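Side-chain contacts in protein YibA (Escherichia coli, PDB 1OYZ), which is of unknown function, though it is built of HEAT-like helical repeats and has been tentatively linked to oxidoreductase activity: residues Leu23-Leu28 with Gln48-Gln53; Asn97-Asp102 with Thr110-Thr115; Gln134-Asp139 with Arg146-Ala151; Trp178-Ile183 with Asp195-Met200; Lys187-Asp192 with Ser217-Lys222. One frame throughout, in Å; residues are numbered along the deposited sequence.

Contact 1 (Leu23-Leu28 with Gln48-Gln53)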
# COMPACT_ATOMS: atom_id res chain seq x y z
N LEU A 23 -9.54 1.22 29.93
CA LEU A 23 -9.22 -0.06 30.54
C LEU A 23 -7.76 -0.26 30.97
O LEU A 23 -6.86 0.32 30.37
CB LEU A 23 -9.60 -1.18 29.56
CG LEU A 23 -11.05 -1.18 29.10
CD1 LEU A 23 -11.24 -2.21 28.01
CD2 LEU A 23 -11.97 -1.45 30.28
N ASN A 24 -7.51 -1.08 32.01
CA ASN A 24 -6.13 -1.34 32.43
C ASN A 24 -5.54 -2.49 31.58
O ASN A 24 -6.27 -3.17 30.87
CB ASN A 24 -6.06 -1.69 33.92
CG ASN A 24 -6.79 -2.97 34.26
OD1 ASN A 24 -6.42 -4.06 33.81
ND2 ASN A 24 -7.83 -2.85 35.08
N ASP A 25 -4.23 -2.71 31.67
CA ASP A 25 -3.60 -3.76 30.87
C ASP A 25 -4.27 -5.10 30.98
O ASP A 25 -4.61 -5.71 29.98
CB ASP A 25 -2.13 -3.92 31.25
CG ASP A 25 -1.28 -2.77 30.78
OD1 ASP A 25 -1.84 -1.88 30.10
OD2 ASP A 25 -0.06 -2.75 31.08
N ASP A 26 -4.44 -5.54 32.22
CA ASP A 26 -5.07 -6.82 32.50
C ASP A 26 -6.36 -6.99 31.73
O ASP A 26 -6.64 -8.08 31.22
CB ASP A 26 -5.35 -6.93 34.01
CG ASP A 26 -6.34 -8.03 34.33
OD1 ASP A 26 -5.99 -9.23 34.20
OD2 ASP A 26 -7.49 -7.70 34.72
N GLU A 27 -7.16 -5.93 31.63
CA GLU A 27 -8.43 -6.00 30.93
C GLU A 27 -8.24 -6.03 29.42
O GLU A 27 -8.95 -6.74 28.72
CB GLU A 27 -9.32 -4.83 31.34
CG GLU A 27 -9.56 -4.86 32.84
CD GLU A 27 -10.12 -3.58 33.41
OE1 GLU A 27 -9.75 -2.48 32.94
OE2 GLU A 27 -10.91 -3.69 34.37
N LEU A 28 -7.26 -5.27 28.94
CA LEU A 28 -6.99 -5.22 27.51
C LEU A 28 -6.47 -6.58 27.06
O LEU A 28 -6.92 -7.13 26.05
CB LEU A 28 -5.96 -4.13 27.21
CG LEU A 28 -6.44 -2.72 27.53
CD1 LEU A 28 -5.31 -1.76 27.25
CD2 LEU A 28 -7.66 -2.37 26.70
N GLN A 48 -0.66 -0.93 21.52
CA GLN A 48 0.44 -0.41 20.70
C GLN A 48 0.78 1.01 21.14
O GLN A 48 1.94 1.41 21.08
CB GLN A 48 0.10 -0.40 19.19
CG GLN A 48 -0.08 -1.75 18.49
CD GLN A 48 -0.69 -1.58 17.07
OE1 GLN A 48 -1.59 -0.77 16.89
NE2 GLN A 48 -0.21 -2.36 16.10
N LEU A 49 -0.23 1.76 21.57
CA LEU A 49 -0.05 3.16 22.01
C LEU A 49 0.64 3.33 23.36
O LEU A 49 1.61 4.08 23.47
CB LEU A 49 -1.41 3.88 22.08
CG LEU A 49 -1.44 5.32 22.65
CD1 LEU A 49 -0.80 6.27 21.67
CD2 LEU A 49 -2.87 5.77 22.93
N ARG A 50 0.14 2.65 24.38
CA ARG A 50 0.71 2.79 25.72
C ARG A 50 1.75 1.74 25.98
O ARG A 50 2.70 1.95 26.73
CB ARG A 50 -0.37 2.61 26.79
CG ARG A 50 -1.64 3.39 26.56
CD ARG A 50 -2.50 3.44 27.85
NE ARG A 50 -2.66 2.13 28.49
CZ ARG A 50 -3.82 1.63 28.89
NH1 ARG A 50 -4.92 2.33 28.69
NH2 ARG A 50 -3.89 0.44 29.51
N GLY A 51 1.51 0.59 25.36
CA GLY A 51 2.36 -0.57 25.49
C GLY A 51 3.65 -0.50 26.26
O GLY A 51 4.56 0.23 25.90
N GLY A 52 3.73 -1.29 27.33
CA GLY A 52 4.94 -1.35 28.13
C GLY A 52 5.48 -2.78 28.09
O GLY A 52 4.93 -3.64 27.39
N GLN A 53 6.53 -3.04 28.87
CA GLN A 53 7.15 -4.37 28.91
C GLN A 53 6.18 -5.52 29.06
O GLN A 53 6.32 -6.54 28.39
CB GLN A 53 8.20 -4.45 30.02
CG GLN A 53 8.84 -5.84 30.18
CD GLN A 53 9.60 -6.31 28.93
OE1 GLN A 53 10.06 -7.46 28.86
NE2 GLN A 53 9.74 -5.42 27.94
O HOH W 1 2.21 -3.04 29.05
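The R50 guanidinium turns its edge to the 23-28 segment: L23 O and D25 OD1 both lie close to its plane, while L28 CD1 comes in obliquely, 3.5 Å from R50 NH2. Both terminal nitrogens grip the same carbonyl oxygen end-on, R50 NH2 at 3.1 Å from L23 O and R50 NH1 at 3.3 Å. R50 NH2 also makes a salt bridge of 3.2 Å to D25 OD1, with the carboxylate and guanidinium planes only 20° apart, so three bonds fix the rotation of the group. The arginine gets there because its chain, with CG beside the backbone N, bends at chi3 (-48°). This is a surface link in an all-helical repeat fold: the last turn of helix 37-50 reaches back to the start of helix 25-31. That start is a capping box, in which N24 OD1 accepts from E27 N and E27 OE1 accepts from N24 N at 2.8 Å. D25 sits in the first turn, where the helix end would probably favour its negative charge. Its other oxygen, D25 OD2, takes a proton from a water 3.1 Å away, and the same water accepts from G52 N at 2.9 Å, just beyond the end of helix 37-50.

Contact 2 (Asn97-Asp102 with Thr110-Thr115)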
# COMPACT_ATOMS: atom_id res chain seq x y z
N ASN A 97 10.73 -14.09 10.89
CA ASN A 97 10.53 -15.52 10.84
C ASN A 97 9.08 -15.89 10.59
O ASN A 97 8.78 -16.75 9.75
CB ASN A 97 11.03 -16.18 12.13
CG ASN A 97 11.55 -17.57 11.88
OD1 ASN A 97 12.75 -17.77 11.63
ND2 ASN A 97 10.64 -18.55 11.89
N MSE A 98 8.16 -15.28 11.32
CA MSE A 98 6.74 -15.58 11.10
C MSE A 98 6.32 -15.23 9.67
O MSE A 98 5.58 -15.96 9.02
CB MSE A 98 5.86 -14.79 12.08
CG MSE A 98 6.19 -15.09 13.53
SE MSE A 98 5.32 -13.82 14.78
CE MSE A 98 3.53 -14.62 14.74
N ALA A 99 6.77 -14.07 9.21
CA ALA A 99 6.44 -13.63 7.87
C ALA A 99 6.81 -14.70 6.85
O ALA A 99 6.16 -14.84 5.80
CB ALA A 99 7.19 -12.34 7.54
N LEU A 100 7.86 -15.46 7.15
CA LEU A 100 8.33 -16.46 6.21
C LEU A 100 7.88 -17.90 6.47
O LEU A 100 7.67 -18.66 5.51
CB LEU A 100 9.87 -16.41 6.16
CG LEU A 100 10.52 -15.08 5.75
CD1 LEU A 100 11.96 -15.07 6.15
CD2 LEU A 100 10.37 -14.84 4.25
N ASN A 101 7.68 -18.25 7.74
CA ASN A 101 7.34 -19.61 8.15
C ASN A 101 6.03 -19.89 8.85
O ASN A 101 5.73 -21.06 9.10
CB ASN A 101 8.44 -20.16 9.04
CG ASN A 101 9.79 -20.04 8.40
OD1 ASN A 101 10.03 -20.60 7.33
ND2 ASN A 101 10.68 -19.29 9.04
N ASP A 102 5.22 -18.87 9.17
CA ASP A 102 3.99 -19.20 9.86
C ASP A 102 3.04 -19.96 8.96
O ASP A 102 2.83 -19.61 7.80
CB ASP A 102 3.27 -17.97 10.42
CG ASP A 102 2.39 -18.33 11.60
OD1 ASP A 102 1.26 -18.83 11.40
OD2 ASP A 102 2.84 -18.13 12.75
N THR A 110 0.20 -10.17 8.26
CA THR A 110 0.33 -9.22 9.36
C THR A 110 1.80 -9.03 9.75
O THR A 110 2.27 -7.90 9.90
CB THR A 110 -0.47 -9.71 10.61
OG1 THR A 110 -1.85 -9.73 10.29
CG2 THR A 110 -0.25 -8.77 11.85
N ALA A 111 2.53 -10.13 9.88
CA ALA A 111 3.93 -10.06 10.26
C ALA A 111 4.74 -9.24 9.27
O ALA A 111 5.56 -8.41 9.69
CB ALA A 111 4.53 -11.46 10.42
N ILE A 112 4.53 -9.46 7.97
CA ILE A 112 5.24 -8.68 6.95
C ILE A 112 4.86 -7.19 7.15
O ILE A 112 5.72 -6.32 7.12
CB ILE A 112 4.83 -9.13 5.49
CG1 ILE A 112 5.31 -10.57 5.20
CG2 ILE A 112 5.44 -8.22 4.45
CD1 ILE A 112 4.64 -11.17 3.92
N GLU A 113 3.58 -6.89 7.36
CA GLU A 113 3.20 -5.48 7.58
C GLU A 113 3.91 -4.94 8.84
O GLU A 113 4.38 -3.80 8.85
CB GLU A 113 1.67 -5.35 7.70
CG GLU A 113 0.99 -5.47 6.33
CD GLU A 113 -0.42 -6.05 6.38
OE1 GLU A 113 -0.98 -6.24 7.48
OE2 GLU A 113 -0.98 -6.32 5.29
N SER A 114 4.01 -5.76 9.89
CA SER A 114 4.71 -5.33 11.10
C SER A 114 6.23 -5.16 10.85
O SER A 114 6.83 -4.22 11.40
CB SER A 114 4.44 -6.29 12.28
OG SER A 114 3.08 -6.24 12.70
N THR A 115 6.88 -6.00 10.03
CA THR A 115 8.33 -5.78 9.81
C THR A 115 8.51 -4.45 9.06
O THR A 115 9.55 -3.78 9.20
CB THR A 115 9.08 -6.90 8.96
OG1 THR A 115 8.52 -6.97 7.65
CG2 THR A 115 9.05 -8.30 9.65
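The segments 97-101 and 110-115, short pieces of helices 88-101 and 105-121, run roughly antiparallel, their directions 146° apart and their axes 8.0 Å from each other at the closest point. The backbones come nearest at A99 and A111, whose CA atoms are 5.0 Å apart, a spacing that two alanines facing each other allow. A111 CB points into the other helix and reaches its backbone, lying 3.6 Å from A99 N and 4.0 Å from A99 CB. A99 in turn sets its CB against I112 CG1, 3.5 Å away, tighter than usual for two carbons. I112 holds CG1 beside its backbone N (chi1 -67°), which lays that branch against the alanine methyl. These are successive helices of an elongated all-helical array, consistent with HEAT-type repeats, and are joined by a short turn. The selenomethionine M98 flanks the alanine pair through its CB, 4.0 Å from A111 CB, and the side chain goes on to R71 and A75 of helix 68-80. On the following side of the array, I112 packs against T136 and against V144, T148 and A151 of helix 142-153, while A99 meets Q132. D102, where the first helix ends, forms a salt bridge through OD2 with R71 NE, and its OD1 accepts from S104 N in the turn between the two helices.

Contact 3 (Gln134-Asp139 with Arg146-Ala151)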
# COMPACT_ATOMS: atom_id res chain seq x y z
N GLN A 134 12.07 -10.90 -1.29
CA GLN A 134 12.52 -11.74 -2.39
C GLN A 134 11.85 -13.11 -2.36
O GLN A 134 11.76 -13.80 -3.37
CB GLN A 134 14.03 -11.91 -2.35
CG GLN A 134 14.71 -10.66 -2.80
CD GLN A 134 16.19 -10.66 -2.50
OE1 GLN A 134 16.91 -9.76 -2.94
NE2 GLN A 134 16.65 -11.65 -1.75
N ILE A 135 11.37 -13.52 -1.19
CA ILE A 135 10.70 -14.79 -1.18
C ILE A 135 9.20 -14.61 -0.94
O ILE A 135 8.37 -15.31 -1.53
CB ILE A 135 11.37 -15.78 -0.14
CG1 ILE A 135 10.42 -16.12 0.96
CG2 ILE A 135 12.66 -15.23 0.39
CD1 ILE A 135 9.65 -17.33 0.65
N THR A 136 8.83 -13.62 -0.13
CA THR A 136 7.42 -13.45 0.14
C THR A 136 6.62 -12.91 -1.03
O THR A 136 5.41 -13.11 -1.10
CB THR A 136 7.18 -12.56 1.36
OG1 THR A 136 5.78 -12.59 1.66
CG2 THR A 136 7.56 -11.15 1.10
N ALA A 137 7.28 -12.18 -1.93
CA ALA A 137 6.57 -11.66 -3.08
C ALA A 137 6.06 -12.87 -3.91
O ALA A 137 5.19 -12.70 -4.75
CB ALA A 137 7.49 -10.77 -3.91
N PHE A 138 6.59 -14.07 -3.67
CA PHE A 138 6.13 -15.23 -4.42
C PHE A 138 5.21 -16.15 -3.61
O PHE A 138 4.89 -17.26 -4.04
CB PHE A 138 7.31 -16.04 -4.97
CG PHE A 138 8.16 -15.28 -5.97
CD1 PHE A 138 7.75 -15.14 -7.29
CD2 PHE A 138 9.32 -14.64 -5.55
CE1 PHE A 138 8.49 -14.36 -8.19
CE2 PHE A 138 10.07 -13.87 -6.43
CZ PHE A 138 9.66 -13.72 -7.75
N ASP A 139 4.78 -15.71 -2.44
CA ASP A 139 3.89 -16.53 -1.61
C ASP A 139 2.61 -16.87 -2.37
O ASP A 139 2.15 -16.10 -3.22
CB ASP A 139 3.49 -15.79 -0.34
CG ASP A 139 2.93 -16.73 0.73
OD1 ASP A 139 1.79 -17.20 0.61
OD2 ASP A 139 3.65 -16.99 1.70
N ARG A 146 0.21 -9.06 -1.23
CA ARG A 146 -0.24 -7.68 -1.04
C ARG A 146 0.60 -7.02 0.06
O ARG A 146 1.14 -5.94 -0.14
CB ARG A 146 -1.72 -7.64 -0.61
CG ARG A 146 -2.36 -6.24 -0.63
CD ARG A 146 -3.78 -6.31 -0.08
NE ARG A 146 -4.43 -7.56 -0.47
CZ ARG A 146 -5.45 -8.11 0.19
NH1 ARG A 146 -5.94 -7.52 1.27
NH2 ARG A 146 -5.96 -9.27 -0.22
N ALA A 147 0.71 -7.68 1.21
CA ALA A 147 1.48 -7.12 2.30
C ALA A 147 2.92 -6.93 1.86
O ALA A 147 3.59 -6.00 2.30
CB ALA A 147 1.38 -8.02 3.53
N THR A 148 3.39 -7.77 0.94
CA THR A 148 4.77 -7.64 0.45
C THR A 148 4.85 -6.36 -0.37
O THR A 148 5.86 -5.64 -0.31
CB THR A 148 5.18 -8.86 -0.45
OG1 THR A 148 5.02 -10.08 0.28
CG2 THR A 148 6.64 -8.74 -0.88
N ALA A 149 3.80 -6.07 -1.12
CA ALA A 149 3.85 -4.84 -1.93
C ALA A 149 4.04 -3.63 -0.99
O ALA A 149 4.88 -2.76 -1.23
CB ALA A 149 2.55 -4.69 -2.75
N PHE A 150 3.26 -3.60 0.08
CA PHE A 150 3.36 -2.52 1.05
C PHE A 150 4.77 -2.41 1.59
O PHE A 150 5.36 -1.33 1.66
CB PHE A 150 2.42 -2.78 2.22
CG PHE A 150 2.60 -1.83 3.35
CD1 PHE A 150 2.47 -0.46 3.15
CD2 PHE A 150 2.92 -2.30 4.61
CE1 PHE A 150 2.66 0.43 4.19
CE2 PHE A 150 3.12 -1.42 5.66
CZ PHE A 150 2.99 -0.05 5.45
N ALA A 151 5.31 -3.56 2.00
CA ALA A 151 6.65 -3.61 2.54
C ALA A 151 7.67 -2.97 1.63
O ALA A 151 8.40 -2.07 2.04
CB ALA A 151 7.04 -5.06 2.79
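T148 of helix 142-153 points its side chain at T136 and A137, the first two residues of a type I turn running from T136 to D139; both segments fall in the part of the chain recognised as HEAT repeats. The tight part is the pair of threonines, which reach toward each other tip to tip. Their methyls, T136 CG2 and T148 CG2, are modelled only 3.3 Å apart, and the fit is closer still where T136 CG2 meets the T148 hydroxyl, so the exact placing of the T136 methyl is doubtful. T136 keeps its OG1 anti to the backbone N (chi1 -173°), which leaves CG2 between N and carbonyl carbon, facing T148. Packing eases toward A137, whose CB rests 3.7 Å from T148 CG2 in ordinary van der Waals contact, and the exposed F138, next in the turn, points away from helix 142-153. D139, at the end of the turn, makes a salt bridge to R108. The T148 hydroxyl is buried yet has a partner inside its own helix: OG1 is hydrogen-bonded to V144 O, and T136 OG1 lies 3.0 Å from T148 OG1.

Contact 4 (Trp178-Ile183 with Asp195-Met200)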
# COMPACT_ATOMS: atom_id res chain seq x y z
N TRP A 178 -1.02 -1.81 -6.34
CA TRP A 178 0.01 -1.42 -5.37
C TRP A 178 1.40 -1.40 -6.00
O TRP A 178 2.20 -0.52 -5.72
CB TRP A 178 0.02 -2.38 -4.18
CG TRP A 178 -0.40 -1.75 -2.89
CD1 TRP A 178 -1.58 -1.95 -2.22
CD2 TRP A 178 0.36 -0.82 -2.11
NE1 TRP A 178 -1.60 -1.19 -1.06
CE2 TRP A 178 -0.42 -0.48 -0.98
CE3 TRP A 178 1.62 -0.22 -2.26
CZ2 TRP A 178 0.02 0.41 0.00
CZ3 TRP A 178 2.06 0.68 -1.27
CH2 TRP A 178 1.26 0.99 -0.17
N ALA A 179 1.69 -2.39 -6.83
CA ALA A 179 3.00 -2.47 -7.47
C ALA A 179 3.20 -1.24 -8.36
O ALA A 179 4.17 -0.49 -8.20
CB ALA A 179 3.12 -3.75 -8.32
N ALA A 180 2.25 -1.05 -9.26
CA ALA A 180 2.29 0.07 -10.20
C ALA A 180 2.34 1.35 -9.41
O ALA A 180 3.10 2.26 -9.73
CB ALA A 180 1.05 0.05 -11.08
N PHE A 181 1.54 1.40 -8.36
CA PHE A 181 1.48 2.55 -7.49
C PHE A 181 2.85 2.86 -6.91
O PHE A 181 3.28 4.01 -6.91
CB PHE A 181 0.49 2.27 -6.36
CG PHE A 181 -0.12 3.49 -5.78
CD1 PHE A 181 0.67 4.51 -5.24
CD2 PHE A 181 -1.52 3.62 -5.75
CE1 PHE A 181 0.08 5.64 -4.67
CE2 PHE A 181 -2.12 4.74 -5.19
CZ PHE A 181 -1.33 5.76 -4.65
N ALA A 182 3.54 1.84 -6.41
CA ALA A 182 4.84 2.11 -5.82
C ALA A 182 5.89 2.44 -6.90
O ALA A 182 6.84 3.20 -6.65
CB ALA A 182 5.29 0.92 -4.94
N ILE A 183 5.72 1.88 -8.09
CA ILE A 183 6.63 2.17 -9.21
C ILE A 183 6.49 3.62 -9.61
O ILE A 183 7.46 4.30 -9.89
CB ILE A 183 6.31 1.28 -10.44
CG1 ILE A 183 6.92 -0.10 -10.23
CG2 ILE A 183 6.84 1.95 -11.75
CD1 ILE A 183 6.37 -1.14 -11.10
N ASP A 195 6.57 -1.60 -20.86
CA ASP A 195 5.79 -2.61 -21.55
C ASP A 195 4.70 -3.17 -20.64
O ASP A 195 3.59 -3.45 -21.09
CB ASP A 195 6.69 -3.74 -22.11
CG ASP A 195 7.73 -3.22 -23.12
OD1 ASP A 195 7.45 -2.21 -23.80
OD2 ASP A 195 8.84 -3.81 -23.24
N CYS A 196 4.98 -3.34 -19.34
CA CYS A 196 3.91 -3.87 -18.49
C CYS A 196 2.81 -2.82 -18.38
O CYS A 196 1.64 -3.18 -18.36
CB CYS A 196 4.42 -4.25 -17.09
SG CYS A 196 5.46 -5.77 -17.06
N PHE A 197 3.17 -1.54 -18.32
CA PHE A 197 2.14 -0.52 -18.23
C PHE A 197 1.27 -0.51 -19.51
O PHE A 197 0.04 -0.45 -19.41
CB PHE A 197 2.76 0.85 -17.96
CG PHE A 197 3.11 1.09 -16.51
CD1 PHE A 197 3.03 0.06 -15.58
CD2 PHE A 197 3.50 2.33 -16.08
CE1 PHE A 197 3.33 0.27 -14.23
CE2 PHE A 197 3.81 2.56 -14.73
CZ PHE A 197 3.73 1.53 -13.80
N VAL A 198 1.89 -0.59 -20.70
CA VAL A 198 1.13 -0.60 -21.96
C VAL A 198 0.08 -1.73 -21.90
O VAL A 198 -1.09 -1.53 -22.22
CB VAL A 198 2.08 -0.79 -23.21
CG1 VAL A 198 1.28 -1.07 -24.47
CG2 VAL A 198 2.96 0.46 -23.40
N GLU A 199 0.50 -2.90 -21.42
CA GLU A 199 -0.42 -4.02 -21.32
C GLU A 199 -1.51 -3.73 -20.31
O GLU A 199 -2.65 -4.17 -20.47
CB GLU A 199 0.32 -5.29 -20.88
CG GLU A 199 1.41 -5.71 -21.86
CD GLU A 199 0.85 -5.96 -23.26
OE1 GLU A 199 1.61 -5.88 -24.25
OE2 GLU A 199 -0.37 -6.25 -23.36
N MSE A 200 -1.16 -3.00 -19.27
CA MSE A 200 -2.16 -2.69 -18.25
C MSE A 200 -3.23 -1.73 -18.78
O MSE A 200 -4.31 -1.59 -18.18
CB MSE A 200 -1.46 -2.15 -16.99
CG MSE A 200 -0.68 -3.26 -16.34
SE MSE A 200 0.64 -2.77 -15.01
CE MSE A 200 -0.25 -3.68 -13.52
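Apolar packing makes this contact, with the ring of F197 as its centre. Two atoms at the far end of that ring do the touching: F197 CE1 lies 3.9 Å from A180 CB, and F197 CZ lies 3.7 Å from I183 CG2. Both aliphatic groups approach the ring obliquely. A180 and I183 sit three residues apart, so they present their side chains from the same side of helix 173-186, and the end of the ring comes to rest against both. F197 CZ is also 4.1 Å from A180 CB, so the alanine methyl spans the ring bond between CE1 and CZ. With CG1 of I183 beside the backbone N (chi1 -80°), the CG2 branch is left anti to it and meets the ring. The backbones stay well apart, A180 CA and F197 CA being 8.1 Å from one another, and the long phenylalanine bridges the gap.

Across the two segments there is no hydrogen bond; the backbone bonds stay within each helix, as in I183 N to A179 O at 2.8 Å and M200 N to C196 O at 2.9 Å. D195 turns to a partner beyond the contact, forming a salt bridge with R223.

Packing with the surrounding helices completes the setting in this stack of helical repeats. L168 of helix 161-168 lies on A180 and I183, L216 of helix 206-218 packs on F197, and the selenomethionine M200 leans on V208 and A212. With all three touching residues buried and apolar, the two helices are held by shape and exclusion of water, without directional bonds between these side chains.

Contact 5 (Lys187-Asp192 with Ser217-Lys222)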
# COMPACT_ATOMS: atom_id res chain seq x y z
N LYS A 187 9.23 6.60 -9.29
CA LYS A 187 9.64 6.97 -10.64
C LYS A 187 10.61 5.98 -11.26
O LYS A 187 11.53 6.36 -11.99
CB LYS A 187 10.25 8.38 -10.64
CG LYS A 187 9.27 9.47 -10.19
CD LYS A 187 9.91 10.84 -10.19
CE LYS A 187 9.04 11.88 -9.50
NZ LYS A 187 9.64 13.23 -9.69
N TYR A 188 10.41 4.70 -10.97
CA TYR A 188 11.25 3.67 -11.54
C TYR A 188 10.90 3.55 -13.02
O TYR A 188 9.73 3.64 -13.40
CB TYR A 188 10.99 2.35 -10.82
CG TYR A 188 11.46 2.34 -9.39
CD1 TYR A 188 10.96 1.41 -8.48
CD2 TYR A 188 12.43 3.26 -8.94
CE1 TYR A 188 11.41 1.38 -7.15
CE2 TYR A 188 12.88 3.24 -7.63
CZ TYR A 188 12.37 2.30 -6.73
OH TYR A 188 12.80 2.30 -5.42
N ASP A 189 11.90 3.34 -13.87
CA ASP A 189 11.61 3.24 -15.29
C ASP A 189 12.61 2.39 -16.06
O ASP A 189 13.81 2.44 -15.82
CB ASP A 189 11.50 4.66 -15.88
CG ASP A 189 10.99 4.68 -17.31
OD1 ASP A 189 10.32 3.70 -17.75
OD2 ASP A 189 11.24 5.70 -17.99
N ASN A 190 12.07 1.58 -16.96
CA ASN A 190 12.85 0.72 -17.82
C ASN A 190 11.89 0.11 -18.84
O ASN A 190 10.66 0.19 -18.71
CB ASN A 190 13.60 -0.38 -17.05
CG ASN A 190 12.68 -1.31 -16.29
OD1 ASN A 190 11.75 -1.90 -16.84
ND2 ASN A 190 12.96 -1.47 -15.00
N SER A 191 12.46 -0.49 -19.87
CA SER A 191 11.65 -1.06 -20.93
C SER A 191 10.58 -2.02 -20.39
O SER A 191 9.44 -2.00 -20.84
CB SER A 191 12.56 -1.76 -21.94
OG SER A 191 11.79 -2.51 -22.84
N ASP A 192 10.96 -2.85 -19.42
CA ASP A 192 10.03 -3.80 -18.85
C ASP A 192 8.80 -3.19 -18.18
O ASP A 192 7.69 -3.68 -18.33
CB ASP A 192 10.75 -4.71 -17.86
CG ASP A 192 11.83 -5.56 -18.52
OD1 ASP A 192 12.86 -5.01 -18.98
OD2 ASP A 192 11.63 -6.79 -18.56
N SER A 217 2.16 8.27 -19.13
CA SER A 217 2.25 9.68 -19.50
C SER A 217 3.45 10.39 -18.84
O SER A 217 4.14 11.15 -19.50
CB SER A 217 0.94 10.40 -19.16
OG SER A 217 -0.16 9.68 -19.64
N TYR A 218 3.71 10.16 -17.56
CA TYR A 218 4.86 10.82 -16.96
C TYR A 218 6.13 10.43 -17.71
O TYR A 218 7.04 11.24 -17.89
CB TYR A 218 4.96 10.49 -15.46
CG TYR A 218 4.07 11.39 -14.62
CD1 TYR A 218 2.67 11.35 -14.74
CD2 TYR A 218 4.63 12.32 -13.73
CE1 TYR A 218 1.85 12.23 -14.01
CE2 TYR A 218 3.82 13.21 -13.00
CZ TYR A 218 2.44 13.16 -13.14
OH TYR A 218 1.65 14.05 -12.44
N ARG A 219 6.17 9.18 -18.17
CA ARG A 219 7.29 8.66 -18.94
C ARG A 219 7.28 9.15 -20.40
O ARG A 219 8.15 8.76 -21.17
CB ARG A 219 7.26 7.12 -18.94
CG ARG A 219 7.02 6.46 -17.58
CD ARG A 219 8.28 6.43 -16.74
NE ARG A 219 8.02 6.25 -15.31
CZ ARG A 219 7.42 5.19 -14.76
NH1 ARG A 219 6.99 4.19 -15.52
NH2 ARG A 219 7.26 5.13 -13.44
N LYS A 220 6.29 9.95 -20.80
CA LYS A 220 6.24 10.47 -22.17
C LYS A 220 6.20 9.36 -23.25
O LYS A 220 6.73 9.51 -24.35
CB LYS A 220 7.48 11.34 -22.43
CG LYS A 220 7.80 12.34 -21.31
CD LYS A 220 7.13 13.70 -21.55
CE LYS A 220 7.24 14.63 -20.34
NZ LYS A 220 6.37 14.17 -19.20
N ASP A 221 5.57 8.24 -22.93
CA ASP A 221 5.48 7.11 -23.84
C ASP A 221 4.18 7.22 -24.65
O ASP A 221 3.08 7.03 -24.13
CB ASP A 221 5.54 5.83 -23.00
CG ASP A 221 5.72 4.57 -23.83
OD1 ASP A 221 6.47 3.68 -23.35
OD2 ASP A 221 5.11 4.47 -24.91
N LYS A 222 4.33 7.52 -25.93
CA LYS A 222 3.19 7.71 -26.80
C LYS A 222 2.28 6.52 -27.01
O LYS A 222 1.20 6.66 -27.57
CB LYS A 222 3.67 8.32 -28.12
CG LYS A 222 4.06 9.78 -27.88
CD LYS A 222 5.09 10.35 -28.86
CE LYS A 222 5.24 11.85 -28.65
NZ LYS A 222 6.28 12.41 -29.51
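R219 lays its guanidinium beside the 187-190 loop, with Y188 O and D189 CB over one face. Y188 O is 2.9 Å from R219 NH2 and 3.1 Å from R219 CZ, but the N-H directions are poor for a hydrogen bond, and the approach is better read as a carbonyl oxygen resting on the cationic plane. D189 meets the aliphatic part instead: its CG and OD2 are each 3.3 Å from R219 CD. D189 OD1 is 4.0 Å from R219 NH1, well out of the guanidinium plane, so charge attraction is probably all that acts there. The arginine bends at chi2 (-79°), turning its chain past the aspartate, and the two run alongside in opposite senses. The contact joins two interhelical connections of the helical-repeat array, the one after helix 173-186 and the one after helix 206-218: K187 and K220 each close the preceding helix with a Schellman motif at positive phi. Further out, D189 OD2 has its salt bridge with R194, which also touches R219, and I193 packs against the arginine. N190, as N-cap, accepts from I193 N through OD1 and starts helix 191-200, while Y188 turns the other way, onto I161 and L164 of helix 161-168.

How the contacts relate
The five contacts follow the elongated array from one end toward the other. Contact 1 lies 28 Å from the chain centre, and its centre is 48 Å from that of contact 5, on the opposite side. Contacts 2 and 3, 10 Å apart between centres, touch directly: I112 CG2 lies 3.6 Å from A147 O at the buried junction, and L100 CD2 lies 3.5 Å from I135 CG1 near the surface. Contact 3 passes on to contact 4, centres 16 Å apart, through A149 CB and W178 CB at 3.7 Å. Contacts 4 and 5, with centres 10 Å apart, share helix 191-200 and alternate along the chain; R219 NH1 is 3.7 Å from F197 CE2. Contact 1 touches none of the others.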